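Local coordinates for putative cell surface protein, similar to internalin proteins (Listeria monocytogenes EGD-e, PDB 5KZS) that is of unknown function but, as a leucine-rich-repeat protein related to the internalins, probably recognises partner molecules through its curved repeat surface, at residues A[28-33]-A[49-54]; A[137-142]-A[161-166]; A[208-213]-A[231-236]; A[257-262]-A[301-306]. All coordinates share one frame; numbering follows the deposited sequence.

Contact 1. Residues A[28-33]-A[49-54]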
loop_
_atom_site.group_PDB
_atom_site.type_symbol
_atom_site.label_atom_id
_atom_site.label_comp_id
_atom_site.label_asym_id
_atom_site.label_seq_id
_atom_site.Cartn_x
_atom_site.Cartn_y
_atom_site.Cartn_z
ATOM N N ALA A 28 28.219 15.984 6.318
ATOM C CA ALA A 28 29.487 16.193 5.603
ATOM C C ALA A 28 29.367 15.694 4.192
ATOM O O ALA A 28 29.683 16.412 3.244
ATOM C CB ALA A 28 30.633 15.483 6.301
ATOM N N LYS A 29 28.883 14.459 4.074
ATOM C CA LYS A 29 28.598 13.851 2.783
ATOM C C LYS A 29 27.585 14.666 1.972
ATOM O O LYS A 29 27.796 14.892 0.799
ATOM C CB LYS A 29 28.106 12.415 2.947
ATOM C CG LYS A 29 28.289 11.583 1.686
ATOM C CD LYS A 29 27.152 10.604 1.437
ATOM C CE LYS A 29 27.520 9.611 0.343
ATOM N NZ LYS A 29 26.411 8.635 0.156
ATOM N N ASN A 30 26.513 15.140 2.591
ATOM C CA ASN A 30 25.524 15.952 1.866
ATOM C C ASN A 30 26.086 17.263 1.303
ATOM O O ASN A 30 25.634 17.735 0.268
ATOM C CB ASN A 30 24.312 16.250 2.758
ATOM C CG ASN A 30 23.405 15.032 2.961
ATOM O OD1 ASN A 30 23.028 14.353 2.014
ATOM N ND2 ASN A 30 23.034 14.771 4.204
ATOM N N LEU A 31 27.066 17.835 2.002
ATOM C CA LEU A 31 27.710 19.108 1.640
ATOM C C LEU A 31 28.986 18.932 0.828
ATOM O O LEU A 31 29.625 19.917 0.441
ATOM C CB LEU A 31 28.066 19.872 2.916
ATOM C CG LEU A 31 26.918 20.529 3.672
ATOM C CD1 LEU A 31 27.251 20.621 5.153
ATOM C CD2 LEU A 31 26.607 21.905 3.090
ATOM N N ASN A 32 29.372 17.679 0.608
ATOM C CA ASN A 32 30.555 17.324 -0.162
ATOM C C ASN A 32 31.829 17.824 0.519
ATOM O O ASN A 32 32.674 18.466 -0.105
ATOM C CB ASN A 32 30.415 17.807 -1.612
ATOM C CG ASN A 32 30.579 16.680 -2.593
ATOM O OD1 ASN A 32 29.585 16.106 -3.066
ATOM N ND2 ASN A 32 31.831 16.310 -2.868
ATOM N N LYS A 33 31.942 17.516 1.810
ATOM C CA LYS A 33 33.098 17.874 2.607
ATOM C C LYS A 33 33.711 16.604 3.170
ATOM O O LYS A 33 32.998 15.710 3.589
ATOM C CB LYS A 33 32.680 18.816 3.735
ATOM C CG LYS A 33 32.094 20.141 3.261
ATOM C CD LYS A 33 33.168 21.174 2.951
ATOM C CE LYS A 33 32.611 22.328 2.125
ATOM N NZ LYS A 33 33.484 23.532 2.195
ATOM N N THR A 49 20.078 21.080 -2.415
ATOM C CA THR A 49 18.678 20.805 -2.790
ATOM C C THR A 49 18.129 19.471 -2.247
ATOM O O THR A 49 16.930 19.207 -2.380
ATOM C CB THR A 49 18.455 20.869 -4.324
ATOM O OG1 THR A 49 19.173 19.818 -4.980
ATOM C CG2 THR A 49 18.895 22.221 -4.889
ATOM N N GLY A 50 18.979 18.655 -1.620
ATOM C CA GLY A 50 18.566 17.360 -1.083
ATOM C C GLY A 50 19.421 16.945 0.093
ATOM O O GLY A 50 20.572 17.331 0.180
ATOM N N LEU A 51 18.852 16.160 0.998
ATOM C CA LEU A 51 19.550 15.680 2.187
ATOM C C LEU A 51 19.349 14.181 2.326
ATOM O O LEU A 51 18.229 13.730 2.520
ATOM C CB LEU A 51 18.993 16.374 3.435
ATOM C CG LEU A 51 19.176 17.896 3.549
ATOM C CD1 LEU A 51 18.479 18.410 4.796
ATOM C CD2 LEU A 51 20.645 18.288 3.580
ATOM N N GLY A 52 20.422 13.407 2.213
ATOM C CA GLY A 52 20.381 11.965 2.480
ATOM C C GLY A 52 20.892 11.648 3.873
ATOM O O GLY A 52 21.691 12.403 4.425
ATOM N N PHE A 53 20.433 10.532 4.439
ATOM C CA PHE A 53 20.889 10.069 5.754
ATOM C C PHE A 53 20.983 8.568 5.737
ATOM O O PHE A 53 20.107 7.903 5.201
ATOM C CB PHE A 53 19.928 10.525 6.868
ATOM C CG PHE A 53 19.768 12.012 6.929
ATOM C CD1 PHE A 53 20.671 12.787 7.638
ATOM C CD2 PHE A 53 18.761 12.643 6.201
ATOM C CE1 PHE A 53 20.561 14.163 7.640
ATOM C CE2 PHE A 53 18.650 14.021 6.200
ATOM C CZ PHE A 53 19.550 14.781 6.923
ATOM N N GLU A 54 22.045 8.037 6.325
ATOM C CA GLU A 54 22.302 6.592 6.297
ATOM C C GLU A 54 22.945 5.988 7.554
ATOM O O GLU A 54 22.923 4.771 7.718
ATOM C CB GLU A 54 23.126 6.222 5.039
ATOM C CG GLU A 54 24.418 7.024 4.823
ATOM C CD GLU A 54 24.208 8.436 4.251
ATOM O OE1 GLU A 54 25.013 9.352 4.587
ATOM O OE2 GLU A 54 23.241 8.636 3.469
#

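Contact 2. Residues A[137-142]-A[161-166]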
loop_
_atom_site.group_PDB
_atom_site.type_symbol
_atom_site.label_atom_id
_atom_site.label_comp_id
_atom_site.label_asym_id
_atom_site.label_seq_id
_atom_site.Cartn_x
_atom_site.Cartn_y
_atom_site.Cartn_z
ATOM N N GLY A 137 1.117 3.522 15.613
ATOM C CA GLY A 137 -0.180 4.157 15.612
ATOM C C GLY A 137 -0.877 4.115 14.250
ATOM O O GLY A 137 -0.937 3.052 13.557
ATOM N N ALA A 138 -1.356 5.308 13.869
ATOM C CA ALA A 138 -2.318 5.484 12.797
ATOM C C ALA A 138 -1.866 6.587 11.883
ATOM O O ALA A 138 -0.932 7.342 12.190
ATOM C CB ALA A 138 -3.667 5.860 13.394
ATOM N N ILE A 139 -2.578 6.716 10.777
ATOM C CA ILE A 139 -2.296 7.768 9.825
ATOM C C ILE A 139 -3.089 8.965 10.277
ATOM O O ILE A 139 -4.289 8.862 10.477
ATOM C CB ILE A 139 -2.684 7.389 8.382
ATOM C CG1 ILE A 139 -2.079 6.035 8.014
ATOM C CG2 ILE A 139 -2.206 8.454 7.392
ATOM C CD1 ILE A 139 -2.679 5.428 6.768
ATOM N N PRO A 140 -2.420 10.106 10.460
ATOM C CA PRO A 140 -3.188 11.269 10.859
ATOM C C PRO A 140 -4.011 11.801 9.688
ATOM O O PRO A 140 -3.617 11.665 8.525
ATOM C CB PRO A 140 -2.110 12.269 11.256
ATOM C CG PRO A 140 -0.978 11.936 10.344
ATOM C CD PRO A 140 -1.027 10.453 10.121
ATOM N N ASP A 141 -5.160 12.371 10.015
ATOM C CA ASP A 141 -5.965 13.103 9.061
ATOM C C ASP A 141 -5.344 14.499 8.852
ATOM O O ASP A 141 -5.703 15.472 9.532
ATOM C CB ASP A 141 -7.382 13.200 9.606
ATOM C CG ASP A 141 -8.345 13.793 8.623
ATOM O OD1 ASP A 141 -7.929 14.127 7.481
ATOM O OD2 ASP A 141 -9.535 13.916 9.005
ATOM N N PHE A 142 -4.444 14.577 7.872
ATOM C CA PHE A 142 -3.479 15.683 7.727
ATOM C C PHE A 142 -4.119 17.057 7.645
ATOM O O PHE A 142 -5.028 17.255 6.848
ATOM C CB PHE A 142 -2.632 15.531 6.464
ATOM C CG PHE A 142 -1.986 14.186 6.313
ATOM C CD1 PHE A 142 -0.864 13.849 7.055
ATOM C CD2 PHE A 142 -2.499 13.254 5.423
ATOM C CE1 PHE A 142 -0.257 12.605 6.902
ATOM C CE2 PHE A 142 -1.906 12.016 5.281
ATOM C CZ PHE A 142 -0.783 11.690 6.020
ATOM N N ASP A 161 -8.592 0.541 11.071
ATOM C CA ASP A 161 -8.569 1.581 12.126
ATOM C C ASP A 161 -7.443 2.633 11.994
ATOM O O ASP A 161 -7.575 3.724 12.540
ATOM C CB ASP A 161 -8.542 0.945 13.538
ATOM C CG ASP A 161 -7.450 -0.114 13.693
ATOM O OD1 ASP A 161 -7.550 -1.178 13.018
ATOM O OD2 ASP A 161 -6.497 0.113 14.473
ATOM N N ASP A 162 -6.355 2.312 11.283
ATOM C CA ASP A 162 -5.275 3.278 10.991
ATOM C C ASP A 162 -5.590 4.280 9.876
ATOM O O ASP A 162 -4.902 5.288 9.752
ATOM C CB ASP A 162 -3.964 2.558 10.628
ATOM C CG ASP A 162 -3.435 1.651 11.751
ATOM O OD1 ASP A 162 -3.761 1.876 12.935
ATOM O OD2 ASP A 162 -2.673 0.702 11.446
ATOM N N VAL A 163 -6.610 4.017 9.068
ATOM C CA VAL A 163 -6.907 4.851 7.908
ATOM C C VAL A 163 -8.109 5.764 8.138
ATOM O O VAL A 163 -9.222 5.278 8.249
ATOM C CB VAL A 163 -7.203 3.973 6.691
ATOM C CG1 VAL A 163 -7.346 4.829 5.430
ATOM C CG2 VAL A 163 -6.101 2.927 6.530
ATOM N N PRO A 164 -7.890 7.094 8.188
ATOM C CA PRO A 164 -8.986 8.052 8.380
ATOM C C PRO A 164 -9.614 8.446 7.044
ATOM O O PRO A 164 -9.000 8.225 5.987
ATOM C CB PRO A 164 -8.261 9.257 8.968
ATOM C CG PRO A 164 -6.952 9.243 8.258
ATOM C CD PRO A 164 -6.600 7.796 8.033
ATOM N N ASP A 165 -10.803 9.046 7.087
ATOM C CA ASP A 165 -11.419 9.578 5.875
ATOM C C ASP A 165 -10.864 10.966 5.603
ATOM O O ASP A 165 -11.466 11.964 5.989
ATOM C CB ASP A 165 -12.934 9.637 5.997
ATOM C CG ASP A 165 -13.600 10.256 4.774
ATOM O OD1 ASP A 165 -12.908 10.436 3.739
ATOM O OD2 ASP A 165 -14.818 10.557 4.853
ATOM N N PHE A 166 -9.755 11.013 4.870
ATOM C CA PHE A 166 -8.927 12.219 4.762
ATOM C C PHE A 166 -9.699 13.473 4.329
ATOM O O PHE A 166 -10.212 13.535 3.209
ATOM C CB PHE A 166 -7.788 11.996 3.772
ATOM C CG PHE A 166 -6.839 10.891 4.152
ATOM C CD1 PHE A 166 -5.845 11.104 5.090
ATOM C CD2 PHE A 166 -6.912 9.646 3.530
ATOM C CE1 PHE A 166 -4.955 10.094 5.428
ATOM C CE2 PHE A 166 -6.028 8.630 3.865
ATOM C CZ PHE A 166 -5.046 8.856 4.816
#

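Contact 3. Residues A[208-213]-A[231-236]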
loop_
_atom_site.group_PDB
_atom_site.type_symbol
_atom_site.label_atom_id
_atom_site.label_comp_id
_atom_site.label_asym_id
_atom_site.label_seq_id
_atom_site.Cartn_x
_atom_site.Cartn_y
_atom_site.Cartn_z
HETATM N N MSE A 208 -16.496 -5.060 -0.391
HETATM C CA MSE A 208 -15.840 -3.885 0.174
HETATM C C MSE A 208 -16.681 -2.687 -0.149
HETATM O O MSE A 208 -17.677 -2.779 -0.868
HETATM C CB MSE A 208 -14.431 -3.748 -0.429
HETATM C CG MSE A 208 -14.462 -3.169 -1.853
HETATM SE SE MSE A 208 -12.705 -3.097 -2.753
HETATM C CE MSE A 208 -12.312 -1.248 -2.173
ATOM N N THR A 209 -16.246 -1.551 0.360
ATOM C CA THR A 209 -16.873 -0.262 0.124
ATOM C C THR A 209 -17.056 0.110 -1.331
ATOM O O THR A 209 -16.096 0.172 -2.065
ATOM C CB THR A 209 -15.983 0.800 0.743
ATOM O OG1 THR A 209 -15.860 0.505 2.138
ATOM C CG2 THR A 209 -16.560 2.193 0.532
ATOM N N ASN A 210 -18.285 0.395 -1.730
ATOM C CA ASN A 210 -18.595 0.740 -3.111
ATOM C C ASN A 210 -18.480 2.249 -3.257
ATOM O O ASN A 210 -19.451 2.971 -3.076
ATOM C CB ASN A 210 -19.996 0.238 -3.477
ATOM C CG ASN A 210 -20.279 0.289 -4.970
ATOM O OD1 ASN A 210 -19.372 0.433 -5.793
ATOM N ND2 ASN A 210 -21.551 0.145 -5.332
ATOM N N PHE A 211 -17.287 2.714 -3.615
ATOM C CA PHE A 211 -16.924 4.141 -3.492
ATOM C C PHE A 211 -17.861 5.107 -4.229
ATOM O O PHE A 211 -17.994 5.029 -5.454
ATOM C CB PHE A 211 -15.482 4.377 -3.971
ATOM C CG PHE A 211 -14.449 3.638 -3.166
ATOM C CD1 PHE A 211 -14.291 3.890 -1.813
ATOM C CD2 PHE A 211 -13.635 2.687 -3.761
ATOM C CE1 PHE A 211 -13.342 3.197 -1.077
ATOM C CE2 PHE A 211 -12.685 1.998 -3.027
ATOM C CZ PHE A 211 -12.538 2.245 -1.689
ATOM N N THR A 212 -18.478 6.019 -3.477
ATOM C CA THR A 212 -19.484 6.950 -4.014
ATOM C C THR A 212 -18.917 8.218 -4.671
ATOM O O THR A 212 -19.538 8.766 -5.588
ATOM C CB THR A 212 -20.489 7.383 -2.916
ATOM O OG1 THR A 212 -19.787 7.812 -1.748
ATOM C CG2 THR A 212 -21.407 6.226 -2.540
ATOM N N ASN A 213 -17.749 8.674 -4.211
ATOM C CA ASN A 213 -17.250 10.005 -4.542
ATOM C C ASN A 213 -15.775 10.044 -4.975
ATOM O O ASN A 213 -15.035 10.971 -4.605
ATOM C CB ASN A 213 -17.477 10.923 -3.336
ATOM C CG ASN A 213 -17.417 12.395 -3.702
ATOM O OD1 ASN A 213 -17.755 12.785 -4.821
ATOM N ND2 ASN A 213 -16.973 13.215 -2.762
ATOM N N PRO A 231 -16.909 -3.749 -6.308
ATOM C CA PRO A 231 -17.721 -2.535 -6.186
ATOM C C PRO A 231 -18.092 -1.922 -7.544
ATOM O O PRO A 231 -17.225 -1.386 -8.253
ATOM C CB PRO A 231 -16.815 -1.591 -5.400
ATOM C CG PRO A 231 -15.430 -2.036 -5.744
ATOM C CD PRO A 231 -15.524 -3.527 -5.852
ATOM N N SER A 232 -19.384 -2.004 -7.873
ATOM C CA SER A 232 -19.937 -1.587 -9.174
ATOM C C SER A 232 -19.640 -0.139 -9.629
ATOM O O SER A 232 -19.577 0.116 -10.835
ATOM C CB SER A 232 -21.451 -1.776 -9.162
ATOM O OG SER A 232 -22.035 -0.957 -8.167
ATOM N N ASN A 233 -19.473 0.793 -8.683
ATOM C CA ASN A 233 -19.239 2.220 -9.017
ATOM C C ASN A 233 -17.872 2.514 -9.648
ATOM O O ASN A 233 -17.694 3.556 -10.280
ATOM C CB ASN A 233 -19.406 3.121 -7.779
ATOM C CG ASN A 233 -20.817 3.137 -7.245
ATOM O OD1 ASN A 233 -21.766 2.762 -7.932
ATOM N ND2 ASN A 233 -20.963 3.568 -6.004
ATOM N N VAL A 234 -16.921 1.605 -9.469
ATOM C CA VAL A 234 -15.554 1.817 -9.914
ATOM C C VAL A 234 -15.056 0.629 -10.726
ATOM O O VAL A 234 -13.862 0.343 -10.759
ATOM C CB VAL A 234 -14.625 2.080 -8.709
ATOM C CG1 VAL A 234 -15.009 3.388 -8.036
ATOM C CG2 VAL A 234 -14.648 0.923 -7.705
ATOM N N LEU A 235 -15.970 -0.044 -11.410
ATOM C CA LEU A 235 -15.634 -1.299 -12.052
ATOM C C LEU A 235 -14.604 -1.096 -13.148
ATOM O O LEU A 235 -13.616 -1.821 -13.182
ATOM C CB LEU A 235 -16.884 -1.982 -12.608
ATOM C CG LEU A 235 -16.709 -3.417 -13.104
ATOM C CD1 LEU A 235 -16.040 -4.321 -12.075
ATOM C CD2 LEU A 235 -18.075 -3.949 -13.493
ATOM N N ASN A 236 -14.812 -0.089 -14.000
ATOM C CA ASN A 236 -13.890 0.217 -15.131
ATOM C C ASN A 236 -12.420 0.331 -14.706
ATOM O O ASN A 236 -11.512 -0.098 -15.420
ATOM C CB ASN A 236 -14.265 1.539 -15.820
ATOM C CG ASN A 236 -15.709 1.579 -16.290
ATOM O OD1 ASN A 236 -16.191 0.651 -16.942
ATOM N ND2 ASN A 236 -16.407 2.663 -15.962
#

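Contact 4. Residues A[257-262]-A[301-306]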
loop_
_atom_site.group_PDB
_atom_site.type_symbol
_atom_site.label_atom_id
_atom_site.label_comp_id
_atom_site.label_asym_id
_atom_site.label_seq_id
_atom_site.Cartn_x
_atom_site.Cartn_y
_atom_site.Cartn_z
ATOM N N THR A 257 -26.733 -31.449 -9.572
ATOM C CA THR A 257 -25.663 -30.529 -9.885
ATOM C C THR A 257 -25.430 -29.538 -8.734
ATOM O O THR A 257 -26.260 -29.403 -7.830
ATOM C CB THR A 257 -25.953 -29.756 -11.193
ATOM O OG1 THR A 257 -27.266 -29.190 -11.161
ATOM C CG2 THR A 257 -25.826 -30.681 -12.413
ATOM N N CYS A 258 -24.285 -28.864 -8.760
ATOM C CA CYS A 258 -23.972 -27.823 -7.782
ATOM C C CYS A 258 -23.794 -26.482 -8.483
ATOM O O CYS A 258 -22.989 -26.365 -9.406
ATOM C CB CYS A 258 -22.703 -28.154 -6.998
ATOM S SG CYS A 258 -22.276 -26.865 -5.799
ATOM N N THR A 259 -24.540 -25.477 -8.036
ATOM C CA THR A 259 -24.425 -24.134 -8.573
ATOM C C THR A 259 -23.926 -23.197 -7.465
ATOM O O THR A 259 -24.401 -23.266 -6.319
ATOM C CB THR A 259 -25.771 -23.655 -9.146
ATOM O OG1 THR A 259 -26.195 -24.560 -10.170
ATOM C CG2 THR A 259 -25.643 -22.247 -9.738
ATOM N N ILE A 260 -22.967 -22.333 -7.812
ATOM C CA ILE A 260 -22.441 -21.318 -6.893
ATOM C C ILE A 260 -22.632 -19.934 -7.496
ATOM O O ILE A 260 -22.733 -19.798 -8.710
ATOM C CB ILE A 260 -20.962 -21.568 -6.538
ATOM C CG1 ILE A 260 -20.081 -21.618 -7.794
ATOM C CG2 ILE A 260 -20.823 -22.866 -5.748
ATOM C CD1 ILE A 260 -18.600 -21.503 -7.505
ATOM N N GLN A 261 -22.717 -18.921 -6.639
ATOM C CA GLN A 261 -22.754 -17.522 -7.081
ATOM C C GLN A 261 -21.326 -16.991 -7.006
ATOM O O GLN A 261 -20.589 -17.322 -6.071
ATOM C CB GLN A 261 -23.691 -16.677 -6.191
ATOM C CG GLN A 261 -25.122 -17.215 -6.047
ATOM C CD GLN A 261 -25.881 -17.269 -7.374
ATOM O OE1 GLN A 261 -25.719 -16.391 -8.233
ATOM N NE2 GLN A 261 -26.718 -18.302 -7.547
ATOM N N LEU A 262 -20.921 -16.204 -8.004
ATOM C CA LEU A 262 -19.564 -15.644 -8.048
ATOM C C LEU A 262 -19.506 -14.445 -8.996
ATOM O O LEU A 262 -18.951 -14.544 -10.097
ATOM C CB LEU A 262 -18.567 -16.732 -8.472
ATOM C CG LEU A 262 -17.076 -16.424 -8.390
ATOM C CD1 LEU A 262 -16.714 -15.998 -6.972
ATOM C CD2 LEU A 262 -16.252 -17.631 -8.825
ATOM N N SER A 301 -23.935 -17.054 -12.076
ATOM C CA SER A 301 -23.626 -18.322 -11.414
ATOM C C SER A 301 -22.799 -19.232 -12.311
ATOM O O SER A 301 -22.774 -19.094 -13.536
ATOM C CB SER A 301 -24.892 -19.053 -10.925
ATOM O OG SER A 301 -26.083 -18.509 -11.459
ATOM N N ILE A 302 -22.107 -20.148 -11.654
ATOM C CA ILE A 302 -21.302 -21.151 -12.301
ATOM C C ILE A 302 -21.835 -22.483 -11.794
ATOM O O ILE A 302 -22.024 -22.649 -10.588
ATOM C CB ILE A 302 -19.807 -20.953 -11.967
ATOM C CG1 ILE A 302 -19.274 -19.729 -12.717
ATOM C CG2 ILE A 302 -18.977 -22.186 -12.324
ATOM C CD1 ILE A 302 -18.014 -19.142 -12.105
ATOM N N THR A 303 -22.098 -23.409 -12.726
ATOM C CA THR A 303 -22.638 -24.728 -12.406
ATOM C C THR A 303 -21.592 -25.811 -12.640
ATOM O O THR A 303 -20.962 -25.852 -13.694
ATOM C CB THR A 303 -23.901 -25.019 -13.231
ATOM O OG1 THR A 303 -24.888 -24.020 -12.934
ATOM C CG2 THR A 303 -24.469 -26.397 -12.893
ATOM N N LEU A 304 -21.407 -26.661 -11.636
ATOM C CA LEU A 304 -20.528 -27.810 -11.730
ATOM C C LEU A 304 -21.390 -29.062 -11.859
ATOM O O LEU A 304 -22.324 -29.250 -11.082
ATOM C CB LEU A 304 -19.657 -27.937 -10.480
ATOM C CG LEU A 304 -18.858 -26.752 -9.871
ATOM C CD1 LEU A 304 -17.519 -27.275 -9.362
ATOM C CD2 LEU A 304 -18.641 -25.570 -10.806
ATOM N N ASP A 305 -21.079 -29.917 -12.832
ATOM C CA ASP A 305 -21.771 -31.198 -12.975
ATOM C C ASP A 305 -21.304 -32.198 -11.900
ATOM O O ASP A 305 -20.470 -33.068 -12.149
ATOM C CB ASP A 305 -21.602 -31.757 -14.396
ATOM C CG ASP A 305 -22.648 -32.815 -14.750
ATOM O OD1 ASP A 305 -23.243 -33.423 -13.828
ATOM O OD2 ASP A 305 -22.876 -33.030 -15.963
ATOM N N THR A 306 -21.889 -32.071 -10.708
ATOM C CA THR A 306 -21.592 -32.952 -9.568
ATOM C C THR A 306 -22.473 -34.198 -9.509
ATOM O O THR A 306 -22.466 -34.895 -8.494
ATOM C CB THR A 306 -21.723 -32.188 -8.225
ATOM O OG1 THR A 306 -23.012 -31.555 -8.130
ATOM C CG2 THR A 306 -20.635 -31.141 -8.113
#

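Contact 1. Residues A[28-33]-A[49-54]
Gly50 and Asn30 make the first, loose approach between strand 50-53 and helix 21-31, part of the helical cap that internalins place before their repeats. Leu51 is next, and it turns its branched end toward the interior, against Met27, Phe71 and Val74. Its CD2 comes no nearer than 4.3 Å to the Asn30 side chain, at CB.

Gly52 carries the real joint. Its N donates to OD1 of Asn30 over 2.8 Å, from a position tilted out of the carbonyl plane of that amide. In return ND2 of Asn30 donates to O of Gly52 over 2.7 Å, with an N-H...O angle of 163°; here the donor uses a lone pair of the peptide oxygen and lies in its carbonyl plane. Asparagine suits the place because its short amide offers an acceptor and a donor side by side. With CG anti to the carbonyl carbon (chi1 -74°), the amide projects from the last turn of the helix, just before Asn32 ends it in a Schellman motif.

Phe53 lies with its CE1 4.3 Å from ND2 of Asn30, while the ring packs on Leu23 and Asp26. The Glu54 side chain bends at chi2 and brings OE1 to within 4.0 Å of CD of Lys29; the opposite charges are near but form no salt bridge.

Leu51 and Phe53 pair through their backbones with strand 76-79. On the opposite edge Asn30 takes up N and O of Gly52, and Asp26 OD2 accepts from N of Glu54, so side chains instead of another strand satisfy these edge groups.

Contact 2. Residues A[137-142]-A[161-166]
Successive coils of a leucine-rich repeat stack here through equivalent loops, Ile-Pro-Asp-Phe at 139-142 lying against Val-Pro-Asp-Phe at 163-166. The two segments run almost parallel, their end-to-end directions only 5° apart, in the connections that precede strands 150-152 and 174-176.

The backbones are joined by Ile139 N, which donates to O of Asp162 over 2.9 Å, in the carbonyl plane and on a lone pair. Nearby, Asp162 turns OD1 to within 3.1 Å of O of Gly137, an approach of two acceptors that contributes no bond; its OD2 is instead held by the backbone N of Thr159.

Ile139 packs between the two coils. Its two branches part: CG2, anti to the backbone N, reaches the edge of the Phe166 ring in plane, 3.8 Å from CE1, and CD1, ending the CG1 branch, lies 4.2 Å from CG2 of Val163. Its CB faces CD of Pro164 at 4.0 Å. The Pro164 ring sets CG and CD each 3.5 Å from O of Ile139; proline suits a place that needs no N-H partner.

Asp141 and Asp165 each centre an inverse gamma turn. Asp141 OD2 bonds ND1 of His167 and Asp165 OD1 bonds N of Gln189, so each carboxylate reaches forward to the coil that follows. Pro140 O lies over the centre of the Phe142 ring, whereas Pro164 O is offset toward the rim of Phe166. These repeat-equivalent phenylalanines line up from coil to coil, as in many leucine-rich repeats, planes 4° apart. They meet rim to rim, with CE2 of Phe142 3.6 Å from CE1 of Phe166.

Contact 3. Residues A[208-213]-A[231-236]
Polar contacts centre on Asn210, whose amide reaches the turn at 231-234. OD1 accepts a nearly straight bond from N of Asn233 (2.9 Å, 165°), the donor lying in the carbonyl plane and on a lone pair. CB of Pro231 also approaches this OD1, at 3.3 Å. ND2 of the same amide donates to OG of Ser232 over 3.1 Å, somewhat out of the amide plane. With CG anti to the backbone N (chi1 -168°), the Asn210 amide is carried out toward this turn. Asparagine suits the place, since its short amide can donate and accept within a tight bend. In return Asn233 reaches two backbone oxygens with its ND2, both weakly: O of Asn210 at 3.3 Å and O of Phe211 at 3.4 Å.

Apolar packing adds two pairs. CD of Pro231 lies 4.2 Å from CG of Met208, which is modelled as selenomethionine. Further along, CG1 of Val234 touches CB of Phe211 at 4.2 Å, and CG2 of Val234 sits at the edge of the ring.

Phe211 folds over the carbonyl oxygen of Thr209 and packs on Leu185, an arrangement typical of stacked leucine-rich-repeat coils, here joining the connection before strand 219-221 to the one before 238-239.

Contact 4. Residues A[257-262]-A[301-306]
Thr259 and Thr303 form a non-hydrogen-bonded pair of two antiparallel strands, and the Thr259 side chain threads between two neighbours. Its CB lies 3.9 Å from OG1 of Thr303. From there the two branches part: OG1 reaches OG1 of Thr303 at 3.1 Å, a hydrogen bond in which either hydroxyl may be the donor. The methyl CG2, anti to the backbone N, presses on CB of Ser301 at 3.5 Å, tighter than usual for two carbons. Threonine fits such a pair because its beta-branch gives a strand both a hydroxyl and a methyl on one face.

The strands belong to the mixed sheet that follows the repeats, in the position where internalins commonly carry an immunoglobulin-like domain; 258-261 is an outermost strand there and 301-304 joins it to 289-296. They are antiparallel, with N-to-C directions 157° apart. Cys258 and Leu304 exchange backbone bonds, Leu304 N reaching Cys258 O over 2.8 Å, and Ile260 and Ile302 do likewise.

Their side chains occupy the face away from Thr259, where Ile260 packs on Val247, Val318 and Trp335. There Leu262 extends the apolar layer, its CD2 meeting CD1 of Ile302 at 4.0 Å.

Overall arrangement
The four contacts follow one another in series. Contact 1 ties the N-terminal helical cap to strand 50-53, the first of nine in the parallel repeat sheet. Contacts 2 and 3 lie in the connections between later strands of that sheet, with centres about 32 Å and 45 Å from that of contact 1 and about 21 Å from each other. The second segment of contact 3 leads into strand 238-239, the sheet's other outermost strand; contact 4, its centre about 27 Å from that of contact 3, belongs to the separate mixed sheet. The centres of contacts 1 and 4 are about 63 Å apart. Cap, repeats and C-terminal sheet follow one another along an elongated chain, consistent with an internalin-like binding scaffold.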